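Local coordinates for protein hypothetic aldehyde deformylating oxygenase (Sulfolobus tokodaii, PDB 5V4T) that binds iron in a ferritin-like helical bundle and probably acts as an oxidoreductase, with aldehyde deformylating oxygenase activity, at residues R97-I109 and G152-V166. Residues are numbered along the deposited sequence; the frame is centred on the assembly and turned at random.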
ATOM      1  N   ARG A  97      13.742 -17.786  -0.505  1.00 28.06           N
ATOM      2  CA  ARG A  97      13.572 -17.123   0.801  1.00 25.51           C
ATOM      3  C   ARG A  97      12.289 -16.304   0.714  1.00 21.92           C
ATOM      4  O   ARG A  97      12.293 -15.116   1.067  1.00 18.56           O
ATOM      5  CB  ARG A  97      14.754 -16.201   1.154  1.00 28.05           C
ATOM      6  CG  ARG A  97      16.095 -16.902   1.284  1.00 32.78           C
ATOM      7  CD  ARG A  97      17.112 -15.898   1.753  1.00 31.56           C
ATOM      8  NE  ARG A  97      17.034 -15.542   3.183  1.00 29.15           N
ATOM      9  CZ  ARG A  97      18.091 -15.062   3.844  1.00 24.89           C
ATOM     10  NH1 ARG A  97      19.197 -14.910   3.191  1.00 24.42           N
ATOM     11  NH2 ARG A  97      18.067 -14.824   5.148  1.00 25.13           N
ATOM     12  N   TRP A  98      11.190 -16.935   0.309  1.00 20.33           N
ATOM     13  CA  TRP A  98       9.932 -16.196   0.102  1.00 21.02           C
ATOM     14  C   TRP A  98       9.436 -15.503   1.380  1.00 19.76           C
ATOM     15  O   TRP A  98       8.963 -14.354   1.291  1.00 18.85           O
ATOM     16  CB  TRP A  98       8.880 -17.108  -0.485  1.00 22.21           C
ATOM     17  CG  TRP A  98       8.427 -18.220   0.425  1.00 27.16           C
ATOM     18  CD1 TRP A  98       8.816 -19.526   0.353  1.00 29.86           C
ATOM     19  CD2 TRP A  98       7.380 -18.167   1.417  1.00 26.54           C
ATOM     20  NE1 TRP A  98       8.124 -20.256   1.270  1.00 29.22           N
ATOM     21  CE2 TRP A  98       7.248 -19.457   1.945  1.00 32.76           C
ATOM     22  CE3 TRP A  98       6.570 -17.148   1.938  1.00 29.76           C
ATOM     23  CZ2 TRP A  98       6.331 -19.761   2.948  1.00 31.12           C
ATOM     24  CZ3 TRP A  98       5.670 -17.458   2.985  1.00 31.01           C
ATOM     25  CH2 TRP A  98       5.568 -18.751   3.451  1.00 32.06           C
ATOM     26  N   ARG A  99       9.615 -16.095   2.562  1.00 20.58           N
ATOM     27  CA  ARG A  99       9.048 -15.518   3.807  1.00 19.78           C
ATOM     28  C   ARG A  99       9.735 -14.185   4.055  1.00 19.54           C
ATOM     29  O   ARG A  99       9.073 -13.159   4.207  1.00 20.05           O
ATOM     30  CB  ARG A  99       9.297 -16.408   5.024  1.00 23.46           C
ATOM     31  CG  ARG A  99       8.141 -16.918   5.850  1.00 32.51           C
ATOM     32  CD  ARG A  99       8.689 -17.974   6.851  1.00 35.06           C
ATOM     33  NE  ARG A  99       7.934 -19.236   6.994  1.00 39.44           N
ATOM     34  CZ  ARG A  99       8.095 -20.364   6.267  1.00 36.31           C
ATOM     35  NH1 ARG A  99       9.021 -20.447   5.260  1.00 28.51           N
ATOM     36  NH2 ARG A  99       7.285 -21.419   6.530  1.00 35.78           N
ATOM     37  N   GLU A 100      11.050 -14.174   4.063  1.00 19.62           N
ATOM     38  CA  GLU A 100      11.774 -12.889   4.284  1.00 19.42           C
ATOM     39  C   GLU A 100      11.671 -11.898   3.106  1.00 16.76           C
ATOM     40  O   GLU A 100      11.660 -10.634   3.318  1.00 17.19           O
ATOM     41  CB  GLU A 100      13.204 -13.158   4.686  1.00 20.86           C
ATOM     42  CG  GLU A 100      13.138 -13.730   6.094  1.00 25.55           C
ATOM     43  CD  GLU A 100      14.447 -14.129   6.703  1.00 30.29           C
ATOM     44  OE1 GLU A 100      15.409 -14.475   5.975  1.00 33.58           O
ATOM     45  OE2 GLU A 100      14.477 -14.115   7.940  1.00 25.12           O
ATOM     46  N   ASN A 101      11.614 -12.423   1.881  1.00 15.20           N
ATOM     47  CA  ASN A 101      11.502 -11.549   0.722  1.00 15.18           C
ATOM     48  C   ASN A 101      10.164 -10.818   0.638  1.00 15.11           C
ATOM     49  O   ASN A 101      10.111  -9.599   0.435  1.00 14.95           O
ATOM     50  CB  ASN A 101      11.761 -12.334  -0.543  1.00 16.11           C
ATOM     51  CG  ASN A 101      13.251 -12.635  -0.731  1.00 18.03           C
ATOM     52  OD1 ASN A 101      14.091 -12.010  -0.055  1.00 19.85           O
ATOM     53  ND2 ASN A 101      13.601 -13.591  -1.640  1.00 19.19           N
ATOM     54  N   ILE A 102       9.094 -11.560   0.870  1.00 15.17           N
ATOM     55  CA  ILE A 102       7.784 -10.938   0.971  1.00 15.39           C
ATOM     56  C   ILE A 102       7.664 -10.027   2.192  1.00 15.46           C
ATOM     57  O   ILE A 102       7.067  -8.940   2.090  1.00 14.75           O
ATOM     58  CB  ILE A 102       6.662 -11.977   0.985  1.00 18.59           C
ATOM     59  CG1 ILE A 102       6.662 -12.723  -0.317  1.00 21.27           C
ATOM     60  CG2 ILE A 102       5.344 -11.288   1.094  1.00 23.45           C
ATOM     61  CD1 ILE A 102       6.096 -14.118  -0.184  1.00 25.67           C
ATOM     62  N   ALA A 103       8.190 -10.445   3.318  1.00 13.60           N
ATOM     63  CA  ALA A 103       8.059  -9.624   4.519  1.00 14.13           C
ATOM     64  C   ALA A 103       8.737  -8.273   4.360  1.00 14.27           C
ATOM     65  O   ALA A 103       8.260  -7.275   4.895  1.00 15.05           O
ATOM     66  CB  ALA A 103       8.598 -10.339   5.717  1.00 15.15           C
ATOM     67  N   THR A 104       9.868  -8.240   3.644  1.00 13.45           N
ATOM     68  CA  THR A 104      10.528  -6.960   3.397  1.00 13.02           C
ATOM     69  C   THR A 104       9.917  -6.143   2.266  1.00 13.69           C
ATOM     70  O   THR A 104       9.719  -4.908   2.420  1.00 15.05           O
ATOM     71  CB  THR A 104      12.031  -7.229   3.174  1.00 15.01           C
ATOM     72  OG1 THR A 104      12.214  -8.253   2.203  1.00 15.39           O
ATOM     73  CG2 THR A 104      12.619  -7.666   4.407  1.00 15.84           C
ATOM     74  N   ARG A 105       9.650  -6.752   1.123  1.00 12.83           N
ATOM     75  CA  ARG A 105       9.081  -6.005   0.012  1.00 14.06           C
ATOM     76  C   ARG A 105       7.657  -5.571   0.292  1.00 15.38           C
ATOM     77  O   ARG A 105       7.294  -4.397   0.029  1.00 14.67           O
ATOM     78  CB  ARG A 105       9.107  -6.789  -1.304  1.00 14.49           C
ATOM     79  CG  ARG A 105       8.444  -6.050  -2.461  1.00 15.72           C
ATOM     80  CD  ARG A 105       8.378  -6.858  -3.737  1.00 16.59           C
ATOM     81  NE  ARG A 105       9.709  -7.100  -4.262  1.00 16.99           N
ATOM     82  CZ  ARG A 105      10.356  -6.374  -5.174  1.00 17.55           C
ATOM     83  NH1 ARG A 105       9.846  -5.302  -5.687  1.00 18.87           N
ATOM     84  NH2 ARG A 105      11.620  -6.738  -5.521  1.00 19.68           N
ATOM     85  N   PHE A 106       6.875  -6.493   0.859  1.00 13.23           N
ATOM     86  CA  PHE A 106       5.443  -6.204   1.052  1.00 13.36           C
ATOM     87  C   PHE A 106       5.203  -5.642   2.437  1.00 12.78           C
ATOM     88  O   PHE A 106       4.879  -4.412   2.565  1.00 13.98           O
ATOM     89  CB  PHE A 106       4.564  -7.432   0.828  1.00 13.45           C
ATOM     90  CG  PHE A 106       3.113  -7.063   0.778  1.00 14.90           C
ATOM     91  CD1 PHE A 106       2.586  -6.371  -0.315  1.00 16.09           C
ATOM     92  CD2 PHE A 106       2.280  -7.384   1.824  1.00 15.97           C
ATOM     93  CE1 PHE A 106       1.270  -5.965  -0.327  1.00 16.95           C
ATOM     94  CE2 PHE A 106       0.943  -6.994   1.799  1.00 17.08           C
ATOM     95  CZ  PHE A 106       0.446  -6.278   0.727  1.00 17.09           C
ATOM     96  N   HIS A 107       5.412  -6.398   3.511  1.00 12.04           N
ATOM     97  CA  HIS A 107       5.028  -5.846   4.790  1.00 12.59           C
ATOM     98  C   HIS A 107       5.776  -4.567   5.142  1.00 13.66           C
ATOM     99  O   HIS A 107       5.207  -3.622   5.688  1.00 13.94           O
ATOM    100  CB  HIS A 107       5.120  -6.880   5.880  1.00 11.89           C
ATOM    101  CG  HIS A 107       4.291  -8.101   5.604  1.00 13.18           C
ATOM    102  ND1 HIS A 107       4.594  -9.037   4.634  1.00 15.98           N
ATOM    103  CD2 HIS A 107       3.113  -8.494   6.136  1.00 14.51           C
ATOM    104  CE1 HIS A 107       3.667  -9.973   4.608  1.00 14.61           C
ATOM    105  NE2 HIS A 107       2.759  -9.673   5.524  1.00 14.04           N
ATOM    106  N   MET A 108       7.104  -4.580   5.007  1.00 12.61           N
ATOM    107  CA  MET A 108       7.869  -3.403   5.429  1.00 13.60           C
ATOM    108  C   MET A 108       7.763  -2.247   4.455  1.00 14.99           C
ATOM    109  O   MET A 108       7.414  -1.175   4.878  1.00 15.81           O
ATOM    110  CB  MET A 108       9.376  -3.749   5.634  1.00 14.11           C
ATOM    111  CG  MET A 108       9.623  -4.794   6.709  1.00 17.12           C
ATOM    112  SD  MET A 108       9.109  -4.358   8.385  1.00 17.80           S
ATOM    113  CE  MET A 108       7.592  -5.326   8.558  1.00 18.53           C
ATOM    114  N   ILE A 109       8.077  -2.460   3.188  1.00 13.78           N
ATOM    115  CA  ILE A 109       8.151  -1.356   2.249  1.00 13.87           C
ATOM    116  C   ILE A 109       6.735  -0.964   1.771  1.00 14.45           C
ATOM    117  O   ILE A 109       6.388   0.190   1.660  1.00 14.82           O
ATOM    118  CB  ILE A 109       9.110  -1.684   1.077  1.00 13.34           C
ATOM    119  CG1 ILE A 109      10.580  -1.610   1.505  1.00 13.94           C
ATOM    120  CG2 ILE A 109       8.836  -0.854  -0.161  1.00 14.36           C
ATOM    121  CD1 ILE A 109      11.104  -0.201   1.754  1.00 16.08           C
ATOM    122  N   GLY A 152       4.372  -8.826   9.721  1.00 15.87           N
ATOM    123  CA  GLY A 152       5.523  -8.961   8.890  1.00 15.12           C
ATOM    124  C   GLY A 152       6.789  -9.009   9.715  1.00 16.01           C
ATOM    125  O   GLY A 152       7.705  -9.780   9.377  1.00 17.41           O
ATOM    126  N   LEU A 153       6.873  -8.222  10.784  1.00 17.14           N
ATOM    127  CA  LEU A 153       8.061  -8.282  11.687  1.00 19.57           C
ATOM    128  C   LEU A 153       8.267  -9.670  12.211  1.00 21.18           C
ATOM    129  O   LEU A 153       9.375 -10.128  12.341  1.00 21.72           O
ATOM    130  CB  LEU A 153       7.947  -7.275  12.841  1.00 21.32           C
ATOM    131  CG  LEU A 153       7.979  -5.811  12.513  1.00 25.77           C
ATOM    132  CD1 LEU A 153       7.613  -5.049  13.800  1.00 30.59           C
ATOM    133  CD2 LEU A 153       9.374  -5.373  12.006  1.00 27.23           C
ATOM    134  N   SER A 154       7.186 -10.385  12.495  1.00 20.19           N
ATOM    135  CA  SER A 154       7.276 -11.702  12.998  1.00 22.62           C
ATOM    136  C   SER A 154       7.790 -12.741  12.012  1.00 21.92           C
ATOM    137  O   SER A 154       8.311 -13.783  12.451  1.00 27.48           O
ATOM    138  CB  SER A 154       5.875 -12.119  13.619  1.00 23.56           C
ATOM    139  OG  SER A 154       5.081 -12.704  12.655  1.00 22.62           O
ATOM    140  N   LEU A 155       7.725 -12.494  10.715  1.00 18.78           N
ATOM    141  CA  LEU A 155       8.183 -13.342   9.656  1.00 19.19           C
ATOM    142  C   LEU A 155       9.705 -13.243   9.441  1.00 21.36           C
ATOM    143  O   LEU A 155      10.294 -14.077   8.742  1.00 24.71           O
ATOM    144  CB  LEU A 155       7.520 -13.022   8.322  1.00 23.48           C
ATOM    145  CG  LEU A 155       6.000 -13.264   8.281  1.00 23.42           C
ATOM    146  CD1 LEU A 155       5.444 -12.794   6.928  1.00 26.81           C
ATOM    147  CD2 LEU A 155       5.654 -14.713   8.605  1.00 27.78           C
ATOM    148  N   ILE A 156      10.305 -12.182   9.982  1.00 19.65           N
ATOM    149  CA  ILE A 156      11.747 -11.945   9.813  1.00 20.78           C
ATOM    150  C   ILE A 156      12.552 -12.639  10.888  1.00 20.45           C
ATOM    151  O   ILE A 156      12.349 -12.402  12.103  1.00 21.81           O
ATOM    152  CB  ILE A 156      12.014 -10.432   9.824  1.00 20.95           C
ATOM    153  CG1 ILE A 156      11.406  -9.852   8.563  1.00 19.77           C
ATOM    154  CG2 ILE A 156      13.520 -10.137   9.855  1.00 24.71           C
ATOM    155  CD1 ILE A 156      11.159  -8.356   8.635  1.00 19.79           C
ATOM    156  N   GLU A 157      13.540 -13.392  10.443  1.00 22.44           N
ATOM    157  CA  GLU A 157      14.530 -13.962  11.352  1.00 25.03           C
ATOM    158  C   GLU A 157      15.921 -13.399  11.134  1.00 22.56           C
ATOM    159  O   GLU A 157      16.632 -13.097  12.097  1.00 24.94           O
ATOM    160  CB  GLU A 157      14.622 -15.474  11.180  1.00 30.25           C
ATOM    161  CG  GLU A 157      13.320 -16.141  10.776  1.00 41.44           C
ATOM    162  CD  GLU A 157      12.436 -16.473  11.950  1.00 50.87           C
ATOM    163  OE1 GLU A 157      12.365 -15.650  12.899  1.00 58.81           O
ATOM    164  OE2 GLU A 157      11.812 -17.571  11.905  1.00 56.61           O
ATOM    165  N   ASP A 158      16.321 -13.363   9.895  1.00 19.10           N
ATOM    166  CA  ASP A 158      17.659 -12.826   9.558  1.00 18.61           C
ATOM    167  C   ASP A 158      17.616 -11.306   9.497  1.00 16.29           C
ATOM    168  O   ASP A 158      17.289 -10.737   8.460  1.00 16.26           O
ATOM    169  CB  ASP A 158      18.082 -13.391   8.239  1.00 19.43           C
ATOM    170  CG  ASP A 158      19.571 -13.135   7.873  1.00 22.87           C
ATOM    171  OD1 ASP A 158      20.194 -12.182   8.355  1.00 20.69           O
ATOM    172  OD2 ASP A 158      20.066 -13.892   6.979  1.00 23.17           O
ATOM    173  N   LYS A 159      17.971 -10.699  10.600  1.00 18.44           N
ATOM    174  CA  LYS A 159      17.850  -9.229  10.779  1.00 18.31           C
ATOM    175  C   LYS A 159      18.700  -8.487   9.801  1.00 17.62           C
ATOM    176  O   LYS A 159      18.232  -7.527   9.143  1.00 20.59           O
ATOM    177  CB  LYS A 159      18.205  -8.820  12.216  1.00 18.74           C
ATOM    178  CG  LYS A 159      17.242  -9.260  13.305  1.00 20.61           C
ATOM    179  CD  LYS A 159      17.771  -8.808  14.665  1.00 26.64           C
ATOM    180  CE  LYS A 159      16.879  -9.368  15.729  1.00 33.54           C
ATOM    181  NZ  LYS A 159      17.036  -8.588  16.966  1.00 44.59           N
ATOM    182  N   GLU A 160      19.938  -8.899   9.622  1.00 16.97           N
ATOM    183  CA  GLU A 160      20.818  -8.229   8.670  1.00 19.12           C
ATOM    184  C   GLU A 160      20.331  -8.303   7.228  1.00 17.20           C
ATOM    185  O   GLU A 160      20.289  -7.278   6.509  1.00 19.37           O
ATOM    186  CB  GLU A 160      22.238  -8.819   8.833  1.00 23.60           C
ATOM    187  CG  GLU A 160      23.287  -8.219   7.932  1.00 29.72           C
ATOM    188  CD  GLU A 160      24.649  -8.930   8.019  1.00 36.68           C
ATOM    189  OE1 GLU A 160      24.901  -9.766   8.933  1.00 38.76           O
ATOM    190  OE2 GLU A 160      25.514  -8.611   7.155  1.00 42.86           O
ATOM    191  N   TYR A 161      19.853  -9.489   6.775  1.00 14.91           N
ATOM    192  CA  TYR A 161      19.334  -9.600   5.468  1.00 14.33           C
ATOM    193  C   TYR A 161      18.081  -8.706   5.265  1.00 15.67           C
ATOM    194  O   TYR A 161      17.908  -8.046   4.231  1.00 16.57           O
ATOM    195  CB  TYR A 161      18.902 -11.051   5.229  1.00 14.56           C
ATOM    196  CG  TYR A 161      18.328 -11.309   3.875  1.00 15.12           C
ATOM    197  CD1 TYR A 161      19.099 -11.509   2.772  1.00 17.81           C
ATOM    198  CD2 TYR A 161      16.933 -11.396   3.710  1.00 15.86           C
ATOM    199  CE1 TYR A 161      18.527 -11.785   1.505  1.00 17.29           C
ATOM    200  CE2 TYR A 161      16.372 -11.661   2.472  1.00 19.33           C
ATOM    201  CZ  TYR A 161      17.203 -11.907   1.388  1.00 18.35           C
ATOM    202  OH  TYR A 161      16.711 -12.142   0.158  1.00 18.98           O
ATOM    203  N   ALA A 162      17.230  -8.674   6.283  1.00 15.87           N
ATOM    204  CA  ALA A 162      15.982  -7.890   6.173  1.00 16.16           C
ATOM    205  C   ALA A 162      16.227  -6.375   6.107  1.00 17.46           C
ATOM    206  O   ALA A 162      15.660  -5.676   5.291  1.00 17.08           O
ATOM    207  CB  ALA A 162      15.038  -8.228   7.330  1.00 15.93           C
ATOM    208  N   VAL A 163      17.158  -5.928   6.928  1.00 16.18           N
ATOM    209  CA  VAL A 163      17.515  -4.500   6.881  1.00 16.08           C
ATOM    210  C   VAL A 163      18.057  -4.153   5.514  1.00 15.61           C
ATOM    211  O   VAL A 163      17.683  -3.145   4.947  1.00 17.25           O
ATOM    212  CB  VAL A 163      18.477  -4.129   8.016  1.00 16.65           C
ATOM    213  CG1 VAL A 163      18.981  -2.690   7.867  1.00 17.26           C
ATOM    214  CG2 VAL A 163      17.836  -4.308   9.354  1.00 17.90           C
ATOM    215  N   LYS A 164      19.013  -4.971   4.981  1.00 15.88           N
ATOM    216  CA  LYS A 164      19.564  -4.700   3.674  1.00 16.83           C
ATOM    217  C   LYS A 164      18.474  -4.695   2.572  1.00 16.04           C
ATOM    218  O   LYS A 164      18.507  -3.838   1.670  1.00 16.04           O
ATOM    219  CB  LYS A 164      20.697  -5.678   3.347  1.00 21.04           C
ATOM    220  CG  LYS A 164      21.923  -5.476   4.225  1.00 26.73           C
ATOM    221  CD  LYS A 164      23.024  -6.501   3.957  1.00 32.05           C
ATOM    222  CE  LYS A 164      23.084  -6.951   2.491  1.00 39.46           C
ATOM    223  NZ  LYS A 164      24.431  -7.526   2.089  1.00 48.22           N
ATOM    224  N   ARG A 165      17.494  -5.610   2.674  1.00 14.94           N
ATOM    225  CA  ARG A 165      16.373  -5.611   1.768  1.00 14.46           C
ATOM    226  C   ARG A 165      15.596  -4.315   1.797  1.00 13.88           C
ATOM    227  O   ARG A 165      15.230  -3.764   0.704  1.00 14.78           O
ATOM    228  CB  ARG A 165      15.393  -6.740   2.056  1.00 15.27           C
ATOM    229  CG  ARG A 165      15.875  -8.122   1.675  1.00 15.42           C
ATOM    230  CD  ARG A 165      15.557  -8.501   0.267  1.00 17.67           C
ATOM    231  NE  ARG A 165      14.132  -8.575   0.039  1.00 16.31           N
ATOM    232  CZ  ARG A 165      13.603  -8.698  -1.147  1.00 17.70           C
ATOM    233  NH1 ARG A 165      14.405  -8.855  -2.218  1.00 21.10           N
ATOM    234  NH2 ARG A 165      12.302  -8.768  -1.294  1.00 19.10           N
ATOM    235  N   VAL A 166      15.286  -3.852   3.001  1.00 14.36           N
ATOM    236  CA  VAL A 166      14.549  -2.600   3.174  1.00 14.89           C
ATOM    237  C   VAL A 166      15.327  -1.480   2.484  1.00 16.94           C
ATOM    238  O   VAL A 166      14.770  -0.679   1.754  1.00 14.25           O
ATOM    239  CB  VAL A 166      14.194  -2.302   4.638  1.00 15.49           C
ATOM    240  CG1 VAL A 166      13.559  -0.933   4.775  1.00 16.96           C
ATOM    241  CG2 VAL A 166      13.236  -3.370   5.138  1.00 16.29           C
TER
HETATM  242  O   HOH W   1      21.555 -13.855   4.575  1.00 28.39           O
HETATM  243  O   HOH W   2      13.173  -9.059  -4.781  1.00 23.94           O
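R97, at the N-cap of helix 98-128, lays its side chain along one face of the Y161 ring. From CB the chain runs out to CD, which passes near Y161 CZ; NE follows over CE2, and a bend at chi3 turns the guanidinium flat onto the ring, planes 14° apart. R97 CZ stands 3.7 Å from the centroid of the Y161 ring, a cation-pi stack, with R97 NH1 over Y161 CD1. R97 NH2 forms salt bridges with D158 OD2 (2.9 Å), which lies in the guanidinium plane and is met on the anti side of its carboxylate, and with E100 OE1, while a water joins NH1 to D158 OD2. The opposite face of Y161 carries R165 CG, and Y161 OH donates to N101 OD1 (2.6 Å) on a lone pair in the carbonyl plane.

The extended E100 side chain uses its other oxygen on the turn between helices 132-155 and 159-179: E100 OE2 accepts from E157 N and, nearly straight (172°), from D158 N, both at 2.8 Å. D158 in turn N-caps helix 159-179 through Y161 N. In this ferritin-like diiron fold, helix 98-128 thus packs against the end of one iron-ligand helix and the start of the next helix, segment 98-109 crossing segment 159-166 at -44°.

R165, bent at chi2 and chi3, wraps back so that R165 NE donates to T104 OG1 (2.9 Å) and NH2 to N101 O, with N101 OD1 over the guanidinium face. D92 forms salt bridges with both R165 and R105, probably easing the proximity of the two arginines.

Further along helix 98-128 apolar contacts follow: A103 CB meets L155 CB at 3.9 Å, and M108 SD touches L153 CD2. H107 packs closely against a glycine, its CG 3.6 Å from G152 CA. The H107 side chain, hydrogen-bonded to Q53, lies about 7 Å from the iron, beside its ligands E111 and H148.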